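Putative NADH-depentdent flavin oxidoreductase (Cupriavidus metallidurans, PDB 5OCS) is an Old Yellow Enzyme-type ene-reductase, a flavoprotein that uses FMN and probably oxidises NADPH to reduce activated carbon-carbon double bonds. Local coordinates at residues G182-N194 with M230-W242. Residues are numbered along the deposited sequence; the frame is centred on the assembly and turned at random.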
loop_
_atom_site.group_PDB
_atom_site.type_symbol
_atom_site.label_atom_id
_atom_site.label_comp_id
_atom_site.label_asym_id
_atom_site.label_seq_id
_atom_site.Cartn_x
_atom_site.Cartn_y
_atom_site.Cartn_z
ATOM N N GLY D 182 -3.890 19.769 -21.451
ATOM C CA GLY D 182 -3.094 20.348 -22.512
ATOM C C GLY D 182 -2.254 19.357 -23.291
ATOM O O GLY D 182 -1.296 19.779 -23.951
ATOM N N TYR D 183 -2.610 18.051 -23.239
ATOM C CA TYR D 183 -1.938 17.037 -24.023
ATOM C C TYR D 183 -2.474 16.996 -25.466
ATOM O O TYR D 183 -3.223 17.892 -25.899
ATOM C CB TYR D 183 -1.961 15.672 -23.299
ATOM C CG TYR D 183 -1.173 15.696 -22.003
ATOM C CD1 TYR D 183 0.131 16.244 -21.949
ATOM C CD2 TYR D 183 -1.710 15.192 -20.835
ATOM C CE1 TYR D 183 0.858 16.282 -20.768
ATOM C CE2 TYR D 183 -0.978 15.178 -19.654
ATOM C CZ TYR D 183 0.300 15.738 -19.614
ATOM O OH TYR D 183 1.025 15.751 -18.437
ATOM N N LEU D 184 -2.107 15.977 -26.230
ATOM C CA LEU D 184 -2.288 16.063 -27.676
ATOM C C LEU D 184 -3.715 16.379 -28.123
ATOM O O LEU D 184 -3.967 17.282 -28.976
ATOM C CB LEU D 184 -1.806 14.776 -28.354
ATOM C CG LEU D 184 -2.005 14.790 -29.862
ATOM C CD1 LEU D 184 -1.020 15.746 -30.482
ATOM C CD2 LEU D 184 -2.010 13.389 -30.491
ATOM N N LEU D 185 -4.667 15.614 -27.598
ATOM C CA LEU D 185 -6.051 15.817 -27.983
ATOM C C LEU D 185 -6.575 17.202 -27.603
ATOM O O LEU D 185 -7.234 17.870 -28.405
ATOM C CB LEU D 185 -6.926 14.708 -27.488
ATOM C CG LEU D 185 -7.046 13.546 -28.437
ATOM C CD1 LEU D 185 -5.756 13.044 -29.051
ATOM C CD2 LEU D 185 -7.805 12.404 -27.795
ATOM N N HIS D 186 -6.204 17.665 -26.413
ATOM C CA HIS D 186 -6.589 19.001 -25.954
ATOM C C HIS D 186 -5.966 20.098 -26.894
ATOM O O HIS D 186 -6.607 21.119 -27.182
ATOM C CB HIS D 186 -6.147 19.158 -24.507
ATOM C CG HIS D 186 -6.686 20.370 -23.812
ATOM N ND1 HIS D 186 -6.578 20.535 -22.445
ATOM C CD2 HIS D 186 -7.330 21.469 -24.264
ATOM C CE1 HIS D 186 -7.121 21.683 -22.087
ATOM N NE2 HIS D 186 -7.583 22.274 -23.175
ATOM N N GLN D 187 -4.741 19.850 -27.368
ATOM C CA GLN D 187 -4.064 20.744 -28.295
ATOM C C GLN D 187 -4.892 20.898 -29.564
ATOM O O GLN D 187 -4.953 21.990 -30.091
ATOM C CB GLN D 187 -2.664 20.262 -28.653
ATOM C CG GLN D 187 -1.710 20.358 -27.479
ATOM C CD GLN D 187 -0.522 19.414 -27.549
ATOM O OE1 GLN D 187 0.014 19.162 -28.631
ATOM N NE2 GLN D 187 -0.052 18.938 -26.373
ATOM N N PHE D 188 -5.492 19.818 -30.057
ATOM C CA PHE D 188 -6.377 19.902 -31.206
ATOM C C PHE D 188 -7.647 20.657 -30.862
ATOM O O PHE D 188 -8.133 21.461 -31.688
ATOM C CB PHE D 188 -6.720 18.535 -31.792
ATOM C CG PHE D 188 -5.723 18.034 -32.800
ATOM C CD1 PHE D 188 -4.585 17.344 -32.396
ATOM C CD2 PHE D 188 -5.923 18.210 -34.168
ATOM C CE1 PHE D 188 -3.686 16.844 -33.317
ATOM C CE2 PHE D 188 -5.041 17.707 -35.083
ATOM C CZ PHE D 188 -3.898 17.033 -34.676
ATOM N N LEU D 189 -8.199 20.412 -29.673
ATOM C CA LEU D 189 -9.428 21.066 -29.261
ATOM C C LEU D 189 -9.273 22.589 -29.171
ATOM O O LEU D 189 -10.226 23.320 -29.412
ATOM C CB LEU D 189 -9.945 20.561 -27.923
ATOM C CG LEU D 189 -10.366 19.080 -27.953
ATOM C CD1 LEU D 189 -10.618 18.593 -26.551
ATOM C CD2 LEU D 189 -11.605 18.864 -28.798
ATOM N N SER D 190 -8.092 23.024 -28.759
ATOM C CA SER D 190 -7.879 24.420 -28.343
ATOM C C SER D 190 -7.339 25.307 -29.434
ATOM O O SER D 190 -6.257 25.033 -29.987
ATOM C CB SER D 190 -6.919 24.515 -27.137
ATOM O OG SER D 190 -6.722 25.884 -26.797
ATOM N N PRO D 191 -8.033 26.424 -29.713
ATOM C CA PRO D 191 -7.444 27.421 -30.633
ATOM C C PRO D 191 -6.097 28.018 -30.229
ATOM O O PRO D 191 -5.415 28.616 -31.055
ATOM C CB PRO D 191 -8.499 28.528 -30.641
ATOM C CG PRO D 191 -9.747 27.827 -30.406
ATOM C CD PRO D 191 -9.421 26.778 -29.366
ATOM N N ILE D 192 -5.719 27.888 -28.968
ATOM C CA ILE D 192 -4.412 28.332 -28.499
ATOM C C ILE D 192 -3.299 27.497 -29.075
ATOM O O ILE D 192 -2.292 28.041 -29.522
ATOM C CB ILE D 192 -4.398 28.356 -26.964
ATOM C CG1 ILE D 192 -5.307 29.505 -26.516
ATOM C CG2 ILE D 192 -2.982 28.493 -26.382
ATOM C CD1 ILE D 192 -5.791 29.307 -25.115
ATOM N N ALA D 193 -3.489 26.179 -29.127
ATOM C CA ALA D 193 -2.475 25.298 -29.706
ATOM C C ALA D 193 -2.728 24.949 -31.164
ATOM O O ALA D 193 -1.781 24.684 -31.892
ATOM C CB ALA D 193 -2.344 24.025 -28.883
ATOM N N ASN D 194 -3.988 24.983 -31.603
ATOM C CA ASN D 194 -4.351 24.499 -32.945
ATOM C C ASN D 194 -4.557 25.727 -33.854
ATOM O O ASN D 194 -5.568 26.441 -33.733
ATOM C CB ASN D 194 -5.638 23.683 -32.875
ATOM C CG ASN D 194 -6.029 23.096 -34.200
ATOM O OD1 ASN D 194 -5.524 23.509 -35.245
ATOM N ND2 ASN D 194 -6.939 22.119 -34.177
ATOM N N MET D 230 -13.945 9.493 -22.458
ATOM C CA MET D 230 -12.903 10.508 -22.602
ATOM C C MET D 230 -12.817 11.386 -21.385
ATOM O O MET D 230 -13.832 11.725 -20.749
ATOM C CB MET D 230 -13.162 11.393 -23.846
ATOM C CG MET D 230 -11.994 12.299 -24.229
ATOM S SD MET D 230 -12.297 13.227 -25.760
ATOM C CE MET D 230 -12.165 11.914 -26.927
ATOM N N ARG D 231 -11.591 11.842 -21.137
ATOM C CA ARG D 231 -11.283 12.831 -20.129
ATOM C C ARG D 231 -11.238 14.175 -20.815
ATOM O O ARG D 231 -10.532 14.307 -21.799
ATOM C CB ARG D 231 -9.899 12.528 -19.530
ATOM C CG ARG D 231 -9.410 13.499 -18.469
ATOM C CD ARG D 231 -10.248 13.465 -17.205
ATOM N NE ARG D 231 -9.482 14.000 -16.068
ATOM C CZ ARG D 231 -8.608 13.327 -15.318
ATOM N NH1 ARG D 231 -8.434 12.027 -15.469
ATOM N NH2 ARG D 231 -7.952 13.976 -14.366
ATOM N N VAL D 232 -11.995 15.157 -20.290
ATOM C CA VAL D 232 -12.109 16.472 -20.930
ATOM C C VAL D 232 -11.872 17.559 -19.917
ATOM O O VAL D 232 -12.344 17.467 -18.785
ATOM C CB VAL D 232 -13.512 16.675 -21.546
ATOM C CG1 VAL D 232 -13.615 18.043 -22.234
ATOM C CG2 VAL D 232 -13.849 15.560 -22.553
ATOM N N SER D 233 -11.123 18.601 -20.308
ATOM C CA SER D 233 -10.990 19.768 -19.445
ATOM C C SER D 233 -12.228 20.630 -19.525
ATOM O O SER D 233 -12.622 20.955 -20.622
ATOM C CB SER D 233 -9.804 20.617 -19.896
ATOM O OG SER D 233 -9.745 21.768 -19.072
ATOM N N ALA D 234 -12.840 21.003 -18.398
ATOM C CA ALA D 234 -14.081 21.790 -18.454
ATOM C C ALA D 234 -13.911 23.059 -19.269
ATOM O O ALA D 234 -14.814 23.433 -20.029
ATOM C CB ALA D 234 -14.544 22.136 -17.060
ATOM N N THR D 235 -12.783 23.734 -19.045
ATOM C CA THR D 235 -12.489 25.010 -19.683
ATOM C C THR D 235 -11.016 25.392 -19.471
ATOM O O THR D 235 -10.389 24.974 -18.491
ATOM C CB THR D 235 -13.414 26.142 -19.145
ATOM O OG1 THR D 235 -13.139 27.382 -19.836
ATOM C CG2 THR D 235 -13.245 26.377 -17.637
ATOM N N ASP D 236 -10.485 26.201 -20.379
ATOM C CA ASP D 236 -9.243 26.926 -20.152
ATOM C C ASP D 236 -9.524 28.111 -19.215
ATOM O O ASP D 236 -10.675 28.573 -19.061
ATOM C CB ASP D 236 -8.601 27.416 -21.460
ATOM C CG ASP D 236 -8.096 26.287 -22.354
ATOM O OD1 ASP D 236 -7.927 25.145 -21.899
ATOM O OD2 ASP D 236 -7.868 26.563 -23.534
ATOM N N TRP D 237 -8.458 28.585 -18.584
ATOM C CA TRP D 237 -8.498 29.747 -17.692
ATOM C C TRP D 237 -8.412 31.043 -18.552
ATOM O O TRP D 237 -8.802 32.124 -18.123
ATOM C CB TRP D 237 -7.342 29.566 -16.668
ATOM C CG TRP D 237 -6.965 30.711 -15.815
ATOM C CD1 TRP D 237 -7.516 31.071 -14.601
ATOM C CD2 TRP D 237 -5.887 31.631 -16.048
ATOM N NE1 TRP D 237 -6.879 32.187 -14.094
ATOM C CE2 TRP D 237 -5.875 32.552 -14.960
ATOM C CE3 TRP D 237 -4.944 31.783 -17.081
ATOM C CZ2 TRP D 237 -4.946 33.613 -14.878
ATOM C CZ3 TRP D 237 -4.015 32.845 -17.003
ATOM C CH2 TRP D 237 -4.032 33.747 -15.909
ATOM N N VAL D 238 -7.903 30.915 -19.781
ATOM C CA VAL D 238 -7.687 32.038 -20.688
ATOM C C VAL D 238 -8.811 32.121 -21.712
ATOM O O VAL D 238 -9.460 31.126 -21.969
ATOM C CB VAL D 238 -6.303 31.948 -21.413
ATOM C CG1 VAL D 238 -5.175 32.203 -20.417
ATOM C CG2 VAL D 238 -6.084 30.611 -22.116
ATOM N N PRO D 239 -9.041 33.310 -22.297
ATOM C CA PRO D 239 -10.028 33.444 -23.363
ATOM C C PRO D 239 -9.548 32.877 -24.695
ATOM O O PRO D 239 -8.354 32.647 -24.885
ATOM C CB PRO D 239 -10.168 34.962 -23.492
ATOM C CG PRO D 239 -8.778 35.450 -23.200
ATOM C CD PRO D 239 -8.360 34.603 -22.037
ATOM N N ASN D 240 -10.490 32.693 -25.616
ATOM C CA ASN D 240 -10.207 32.191 -26.956
ATOM C C ASN D 240 -9.453 30.865 -26.955
ATOM O O ASN D 240 -8.609 30.609 -27.816
ATOM C CB ASN D 240 -9.466 33.260 -27.766
ATOM C CG ASN D 240 -10.087 34.642 -27.598
ATOM O OD1 ASN D 240 -9.383 35.610 -27.338
ATOM N ND2 ASN D 240 -11.404 34.729 -27.699
ATOM N N GLY D 241 -9.757 30.029 -25.968
ATOM C CA GLY D 241 -9.226 28.672 -25.940
ATOM C C GLY D 241 -10.395 27.714 -25.918
ATOM O O GLY D 241 -11.471 27.987 -26.461
ATOM N N TRP D 242 -10.179 26.608 -25.228
ATOM C CA TRP D 242 -11.246 25.665 -24.922
ATOM C C TRP D 242 -12.117 26.291 -23.846
ATOM O O TRP D 242 -11.636 27.096 -23.029
ATOM C CB TRP D 242 -10.624 24.338 -24.456
ATOM C CG TRP D 242 -11.579 23.224 -24.349
ATOM C CD1 TRP D 242 -11.885 22.539 -23.231
ATOM C CD2 TRP D 242 -12.377 22.648 -25.407
ATOM N NE1 TRP D 242 -12.813 21.569 -23.510
ATOM C CE2 TRP D 242 -13.150 21.622 -24.825
ATOM C CE3 TRP D 242 -12.520 22.912 -26.771
ATOM C CZ2 TRP D 242 -14.030 20.843 -25.555
ATOM C CZ3 TRP D 242 -13.409 22.138 -27.510
ATOM C CH2 TRP D 242 -14.138 21.107 -26.896
HETATM O O HOH W 1 -5.680 25.691 -24.500
#
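His186 meets Asp236 at the edge of its imidazole: NE2 donates to OD1 over 3.2 Å, but the N-H...O angle of 134° marks the bond as weak. The ring and carboxylate planes are tilted by 25°, with OD1 near the ring plane. With CG anti to the backbone N (chi1 -169°), the imidazole is carried off the helix and its end comes close to the 230-242 segment, where its CE1 rests 3.6 Å from Ser233 CB.

A water, placed unusually close to both, appears to bridge the other carboxylate oxygen, Asp236 OD2, and Ser190 OG, though its details are doubtful. Asp236 OD2 also takes the backbone N-H of Trp242 at 2.9 Å, the nitrogen approaching from well above the carboxylate plane. Asp236 N in turn donates to Trp242 O, so one residue grips both backbone polar groups of Trp242 and closes the 236-242 loop. Ser190 OG also accepts from Ile192 N at 3.1 Å, an ST turn just after the helix.

Nonpolar side chains flank this polar centre. Leu189 CB makes a CH-pi contact over one face of the Trp242 indole, 4.0 Å from the six-membered ring centroid; a weak bond from Trp242 NE1 to Ser233 O, which lies in the indole plane, helps fix the ring. On the outer side, Ile192 CD1 presses tightly on Val238 CG2 (3.3 Å), while Pro191 CB touches the backbone carbonyl oxygen of Asn240.

In the TIM barrel, helix 184-189 follows strand 175-179, and strand 228-233 is the next strand of the barrel; the contact thus joins the helix after one strand to the end of the next and the loop that follows it. Arg231, an FMN-binding residue, belongs to the latter strand and pairs with Glu176 of the former. Helix 204-221 borders Met230 and Trp242, and helix 244-256 packs on Leu189 and Val232.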